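PHO85 cyclin-10 (Saccharomyces cerevisiae, PDB 4KRD) serves as the cyclin partner of the kinase PHO85, directing it to phosphorylate and negatively regulate glycogen synthase GSY2. Local coordinates at residues Asn19-Gly24 with Asn120-Lys125; Glu48-Leu53 with Leu112-Asp117. One frame throughout, in Å; residues are numbered along the deposited sequence.

Contact 1: residues Asn19-Gly24 with Asn120-Lys125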
loop_
_atom_site.group_PDB
_atom_site.type_symbol
_atom_site.label_atom_id
_atom_site.label_comp_id
_atom_site.label_asym_id
_atom_site.label_seq_id
_atom_site.Cartn_x
_atom_site.Cartn_y
_atom_site.Cartn_z
ATOM N N ASN B 19 -5.528 -12.857 -9.817
ATOM C CA ASN B 19 -5.752 -13.990 -8.945
ATOM C C ASN B 19 -6.796 -14.854 -9.657
ATOM O O ASN B 19 -7.869 -14.359 -10.001
ATOM C CB ASN B 19 -6.239 -13.522 -7.574
ATOM C CG ASN B 19 -6.369 -14.668 -6.580
ATOM O OD1 ASN B 19 -6.806 -15.759 -6.944
ATOM N ND2 ASN B 19 -5.963 -14.431 -5.323
ATOM N N PRO B 20 -6.453 -16.120 -9.944
ATOM C CA PRO B 20 -7.317 -17.057 -10.685
ATOM C C PRO B 20 -8.745 -17.106 -10.135
ATOM O O PRO B 20 -9.692 -17.426 -10.867
ATOM C CB PRO B 20 -6.635 -18.405 -10.457
ATOM C CG PRO B 20 -5.205 -18.063 -10.237
ATOM C CD PRO B 20 -5.205 -16.765 -9.494
ATOM N N LEU B 21 -8.899 -16.783 -8.855
ATOM C CA LEU B 21 -10.208 -16.758 -8.220
ATOM C C LEU B 21 -11.076 -15.663 -8.818
ATOM O O LEU B 21 -12.287 -15.635 -8.602
ATOM C CB LEU B 21 -10.062 -16.504 -6.720
ATOM C CG LEU B 21 -9.392 -17.608 -5.907
ATOM C CD1 LEU B 21 -9.176 -17.150 -4.465
ATOM C CD2 LEU B 21 -10.243 -18.866 -5.969
ATOM N N LEU B 22 -10.457 -14.753 -9.558
ATOM C CA LEU B 22 -11.192 -13.649 -10.163
ATOM C C LEU B 22 -11.596 -13.922 -11.611
ATOM O O LEU B 22 -12.255 -13.093 -12.235
ATOM C CB LEU B 22 -10.363 -12.364 -10.119
ATOM C CG LEU B 22 -9.824 -11.908 -8.764
ATOM C CD1 LEU B 22 -9.251 -10.504 -8.885
ATOM C CD2 LEU B 22 -10.907 -11.950 -7.721
ATOM N N HIS B 23 -11.169 -15.052 -12.161
ATOM C CA HIS B 23 -11.482 -15.357 -13.551
ATOM C C HIS B 23 -12.988 -15.275 -13.757
ATOM O O HIS B 23 -13.749 -15.908 -13.029
ATOM C CB HIS B 23 -10.954 -16.736 -13.949
ATOM C CG HIS B 23 -9.482 -16.758 -14.225
ATOM N ND1 HIS B 23 -8.769 -17.928 -14.383
ATOM C CD2 HIS B 23 -8.588 -15.750 -14.374
ATOM C CE1 HIS B 23 -7.501 -17.641 -14.618
ATOM N NE2 HIS B 23 -7.362 -16.327 -14.614
ATOM N N GLY B 24 -13.408 -14.465 -14.725
ATOM C CA GLY B 24 -14.817 -14.296 -15.034
ATOM C C GLY B 24 -15.459 -13.048 -14.455
ATOM O O GLY B 24 -16.571 -12.678 -14.840
ATOM N N ASN B 120 -10.506 -23.382 -15.320
ATOM C CA ASN B 120 -11.278 -22.465 -14.476
ATOM C C ASN B 120 -12.212 -23.135 -13.462
ATOM O O ASN B 120 -13.174 -22.523 -13.020
ATOM C CB ASN B 120 -12.067 -21.470 -15.319
ATOM C CG ASN B 120 -11.215 -20.305 -15.789
ATOM O OD1 ASN B 120 -10.053 -20.181 -15.408
ATOM N ND2 ASN B 120 -11.792 -19.441 -16.611
ATOM N N ILE B 121 -11.914 -24.376 -13.091
ATOM C CA ILE B 121 -12.707 -25.074 -12.083
ATOM C C ILE B 121 -12.132 -24.861 -10.687
ATOM O O ILE B 121 -10.936 -25.039 -10.459
ATOM C CB ILE B 121 -12.803 -26.593 -12.370
ATOM C CG1 ILE B 121 -13.250 -26.832 -13.815
ATOM C CG2 ILE B 121 -13.752 -27.274 -11.379
ATOM C CD1 ILE B 121 -14.514 -26.099 -14.183
ATOM N N LEU B 122 -13.000 -24.492 -9.755
ATOM C CA LEU B 122 -12.607 -24.231 -8.377
ATOM C C LEU B 122 -12.026 -25.504 -7.762
ATOM O O LEU B 122 -12.533 -26.603 -7.994
ATOM C CB LEU B 122 -13.839 -23.763 -7.601
ATOM C CG LEU B 122 -13.761 -22.730 -6.489
ATOM C CD1 LEU B 122 -13.112 -21.435 -6.983
ATOM C CD2 LEU B 122 -15.159 -22.472 -5.941
ATOM N N GLN B 123 -10.950 -25.358 -6.996
ATOM C CA GLN B 123 -10.292 -26.487 -6.336
ATOM C C GLN B 123 -9.951 -26.118 -4.900
ATOM O O GLN B 123 -9.551 -24.984 -4.633
ATOM C CB GLN B 123 -8.991 -26.857 -7.047
ATOM C CG GLN B 123 -9.148 -27.375 -8.462
ATOM C CD GLN B 123 -9.902 -28.683 -8.512
ATOM O OE1 GLN B 123 -9.637 -29.600 -7.732
ATOM N NE2 GLN B 123 -10.850 -28.775 -9.431
ATOM N N LEU B 124 -10.097 -27.072 -3.983
ATOM C CA LEU B 124 -9.660 -26.897 -2.606
ATOM C C LEU B 124 -8.158 -27.144 -2.497
ATOM O O LEU B 124 -7.656 -28.179 -2.932
ATOM C CB LEU B 124 -10.426 -27.845 -1.667
ATOM C CG LEU B 124 -10.204 -27.606 -0.169
ATOM C CD1 LEU B 124 -10.841 -26.295 0.256
ATOM C CD2 LEU B 124 -10.742 -28.763 0.686
ATOM N N LYS B 125 -7.448 -26.179 -1.912
ATOM C CA LYS B 125 -6.001 -26.222 -1.771
ATOM C C LYS B 125 -5.570 -26.879 -0.476
ATOM O O LYS B 125 -4.551 -27.547 -0.431
ATOM C CB LYS B 125 -5.420 -24.785 -1.787
ATOM C CG LYS B 125 -5.254 -24.190 -3.159
ATOM C CD LYS B 125 -5.021 -22.667 -3.093
ATOM C CE LYS B 125 -3.974 -22.289 -2.067
ATOM N NZ LYS B 125 -3.708 -20.822 -2.105
#
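In an N-terminal loop of the cyclin domain, the 3-10 turn P20-L22 and the H23 that follows it meet the two-stranded antiparallel hairpin 114-116/122-124: H23 at N120 of the connecting loop, L21 at L122 of strand 122-124. The loop carrying H23 precedes helix 36-54 in the chain. The polar point is a single hydrogen bond, from H23 ND1 to N120 OD1 at 2.8 Å. It is bent, with an N-H...O angle of 141°, and the donor sits above the amide carbonyl plane, while OD1 is tilted somewhat out of the imidazole plane at the ring edge. Ring and amide planes stand 46° apart. Each of the two side chains has its CG turned away from its own carbonyl carbon and beside the backbone N, and the two cross at about a right angle. One face of the imidazole is backed by P20, whose CA lies 3.9 Å above the plane over the ring centre and probably restricts its tilt. The apolar point is deeper: methyl CD2 of L21 reaches CD1 of L122 at 4.0 Å, these two side chains also crossing at about a right angle. Both leucines also touch L114 of the neighbouring strand, and L122 packs on L198 and L202 of helix 189-203. The turn itself is closed by N19 in an Asx turn, and the amide ND2 of the same residue bonds to T111 OG1 and K184 O, tying this loop to helix 99-113 and to K184. Within the Asx turn, L21 N donates to N19 OD1 at 3.0 Å with a nearly straight N-H...O angle of 164°.

Contact 2: residues Glu48-Leu53 with Leu112-Asp117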
loop_
_atom_site.group_PDB
_atom_site.type_symbol
_atom_site.label_atom_id
_atom_site.label_comp_id
_atom_site.label_asym_id
_atom_site.label_seq_id
_atom_site.Cartn_x
_atom_site.Cartn_y
_atom_site.Cartn_z
ATOM N N GLU B 48 -18.292 -22.296 6.719
ATOM C CA GLU B 48 -19.065 -23.535 6.777
ATOM C C GLU B 48 -18.896 -24.385 5.528
ATOM O O GLU B 48 -18.776 -25.600 5.628
ATOM C CB GLU B 48 -20.539 -23.248 7.065
ATOM C CG GLU B 48 -20.749 -22.733 8.478
ATOM C CD GLU B 48 -22.159 -22.230 8.731
ATOM O OE1 GLU B 48 -23.041 -22.444 7.858
ATOM O OE2 GLU B 48 -22.377 -21.618 9.807
ATOM N N LEU B 49 -18.865 -23.757 4.352
ATOM C CA LEU B 49 -18.706 -24.518 3.107
ATOM C C LEU B 49 -17.299 -25.075 2.922
ATOM O O LEU B 49 -17.121 -26.198 2.451
ATOM C CB LEU B 49 -19.153 -23.703 1.894
ATOM C CG LEU B 49 -20.649 -23.392 1.894
ATOM C CD1 LEU B 49 -21.023 -22.435 0.786
ATOM C CD2 LEU B 49 -21.469 -24.690 1.794
ATOM N N LEU B 50 -16.287 -24.309 3.319
ATOM C CA LEU B 50 -14.933 -24.830 3.282
ATOM C C LEU B 50 -14.809 -26.055 4.191
ATOM O O LEU B 50 -14.139 -27.029 3.854
ATOM C CB LEU B 50 -13.933 -23.741 3.691
ATOM C CG LEU B 50 -13.824 -22.657 2.626
ATOM C CD1 LEU B 50 -12.999 -21.462 3.145
ATOM C CD2 LEU B 50 -13.207 -23.278 1.381
ATOM N N LEU B 51 -15.429 -25.980 5.358
ATOM C CA LEU B 51 -15.445 -27.107 6.285
ATOM C C LEU B 51 -16.084 -28.323 5.610
ATOM O O LEU B 51 -15.541 -29.419 5.655
ATOM C CB LEU B 51 -16.206 -26.744 7.560
ATOM C CG LEU B 51 -15.459 -25.866 8.566
ATOM C CD1 LEU B 51 -16.405 -25.325 9.628
ATOM C CD2 LEU B 51 -14.311 -26.644 9.203
ATOM N N LYS B 52 -17.224 -28.110 4.962
ATOM C CA LYS B 52 -17.888 -29.175 4.209
ATOM C C LYS B 52 -16.977 -29.797 3.148
ATOM O O LYS B 52 -16.798 -31.014 3.107
ATOM C CB LYS B 52 -19.165 -28.656 3.550
ATOM C CG LYS B 52 -20.335 -28.496 4.498
ATOM C CD LYS B 52 -21.657 -28.444 3.736
ATOM C CE LYS B 52 -22.846 -28.315 4.685
ATOM N NZ LYS B 52 -22.812 -27.037 5.462
ATOM N N LEU B 53 -16.407 -28.958 2.287
ATOM C CA LEU B 53 -15.511 -29.424 1.238
ATOM C C LEU B 53 -14.312 -30.188 1.782
ATOM O O LEU B 53 -13.812 -31.102 1.131
ATOM C CB LEU B 53 -14.995 -28.234 0.426
ATOM C CG LEU B 53 -15.723 -27.844 -0.855
ATOM C CD1 LEU B 53 -17.207 -27.631 -0.602
ATOM C CD2 LEU B 53 -15.070 -26.584 -1.420
ATOM N N LEU B 112 -6.657 -18.372 0.679
ATOM C CA LEU B 112 -5.895 -19.399 1.379
ATOM C C LEU B 112 -6.356 -20.812 0.967
ATOM O O LEU B 112 -5.536 -21.725 0.763
ATOM C CB LEU B 112 -6.026 -19.215 2.898
ATOM C CG LEU B 112 -5.336 -20.228 3.823
ATOM C CD1 LEU B 112 -3.866 -20.465 3.445
ATOM C CD2 LEU B 112 -5.476 -19.828 5.307
ATOM N N PHE B 113 -7.665 -20.999 0.840
ATOM C CA PHE B 113 -8.197 -22.372 0.722
ATOM C C PHE B 113 -8.580 -22.794 -0.699
ATOM O O PHE B 113 -8.716 -23.983 -0.977
ATOM C CB PHE B 113 -9.377 -22.581 1.684
ATOM C CG PHE B 113 -8.971 -22.607 3.131
ATOM C CD1 PHE B 113 -8.348 -23.720 3.663
ATOM C CD2 PHE B 113 -9.181 -21.509 3.951
ATOM C CE1 PHE B 113 -7.949 -23.741 4.990
ATOM C CE2 PHE B 113 -8.784 -21.536 5.281
ATOM C CZ PHE B 113 -8.164 -22.655 5.793
ATOM N N LEU B 114 -8.758 -21.822 -1.591
ATOM C CA LEU B 114 -9.253 -22.092 -2.939
ATOM C C LEU B 114 -8.340 -21.573 -4.041
ATOM O O LEU B 114 -7.758 -20.484 -3.930
ATOM C CB LEU B 114 -10.629 -21.440 -3.137
ATOM C CG LEU B 114 -11.785 -21.906 -2.238
ATOM C CD1 LEU B 114 -12.927 -20.890 -2.267
ATOM C CD2 LEU B 114 -12.266 -23.282 -2.663
ATOM N N THR B 115 -8.242 -22.348 -5.116
ATOM C CA THR B 115 -7.708 -21.844 -6.376
ATOM C C THR B 115 -8.613 -22.321 -7.526
ATOM O O THR B 115 -9.696 -22.875 -7.282
ATOM C CB THR B 115 -6.250 -22.324 -6.585
ATOM O OG1 THR B 115 -5.679 -21.676 -7.727
ATOM C CG2 THR B 115 -6.207 -23.832 -6.785
ATOM N N ARG B 116 -8.195 -22.085 -8.764
ATOM C CA ARG B 116 -8.857 -22.658 -9.933
ATOM C C ARG B 116 -7.830 -23.390 -10.754
ATOM O O ARG B 116 -6.695 -22.939 -10.868
ATOM C CB ARG B 116 -9.493 -21.594 -10.812
ATOM C CG ARG B 116 -10.671 -20.892 -10.210
ATOM C CD ARG B 116 -11.313 -19.981 -11.234
ATOM N NE ARG B 116 -12.374 -19.192 -10.629
ATOM C CZ ARG B 116 -13.600 -19.656 -10.423
ATOM N NH1 ARG B 116 -13.903 -20.899 -10.785
ATOM N NH2 ARG B 116 -14.520 -18.881 -9.867
ATOM N N ASP B 117 -8.230 -24.513 -11.340
ATOM C CA ASP B 117 -7.322 -25.289 -12.172
ATOM C C ASP B 117 -7.269 -24.728 -13.588
ATOM O O ASP B 117 -7.771 -23.630 -13.850
ATOM C CB ASP B 117 -7.712 -26.775 -12.171
ATOM C CG ASP B 117 -9.026 -27.048 -12.890
ATOM O OD1 ASP B 117 -9.539 -26.165 -13.614
ATOM O OD2 ASP B 117 -9.549 -28.170 -12.737
#
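L50 of helix 36-54 packs its two methyls where helix 99-113 gives way to strand 114-116. CD1 lies 3.9 Å from F113 CD2, approaching the ring obliquely, and CD2 lies 3.9 Å from F113 CB. The second methyl also meets L114, with L50 CD2 and L114 CG 4.1 Å apart. With CG anti to its own carbonyl carbon (chi1 -70°) and the chain then extended, L50 sends the fork of its side chain forward, one branch to the phenylalanine and the other shared between both partners. L112 CG covers one face of the phenyl ring, 3.9 Å above it and offset toward the rim, and F113 also touches M136 of helix 130-148. L124 on strand 122-124 adds to the apolar surroundings of L50. Replacing L50 with an alanine would probably leave F113 CB and L114 CG without their methyl partners and open a gap between helix and strand. The contact is looser at L53, which is partly exposed and, though directed toward the partner segment, comes no closer than about 4.5 Å; E48 and K52, on the solvent side, take no part. Farther along the strand, R116 forms a salt bridge with E201 of helix 189-203. Such apolar packing of one helix against the end of another belongs to the all-helical core of the cyclin fold, here extended by a short hairpin.

Overall arrangement
Contact 2 is the core member of the pair, with all three touching residues buried and only apolar side chains meeting; contact 1 is partly buried and combines a leucine pair with a histidine-asparagine hydrogen bond at a more exposed edge. Their centres are about 10 Å apart, and both reach one small antiparallel sheet: contact 2 sets helix 36-54 against the junction of helix 99-113 and strand 114-116, whereas contact 1 brings the N-terminal loop to strand 122-124 and the turn before it. Probable backbone hydrogen bonds join the two directly, K125 N to F113 O at 2.7 Å and Q123 N to T115 O at 2.8 Å.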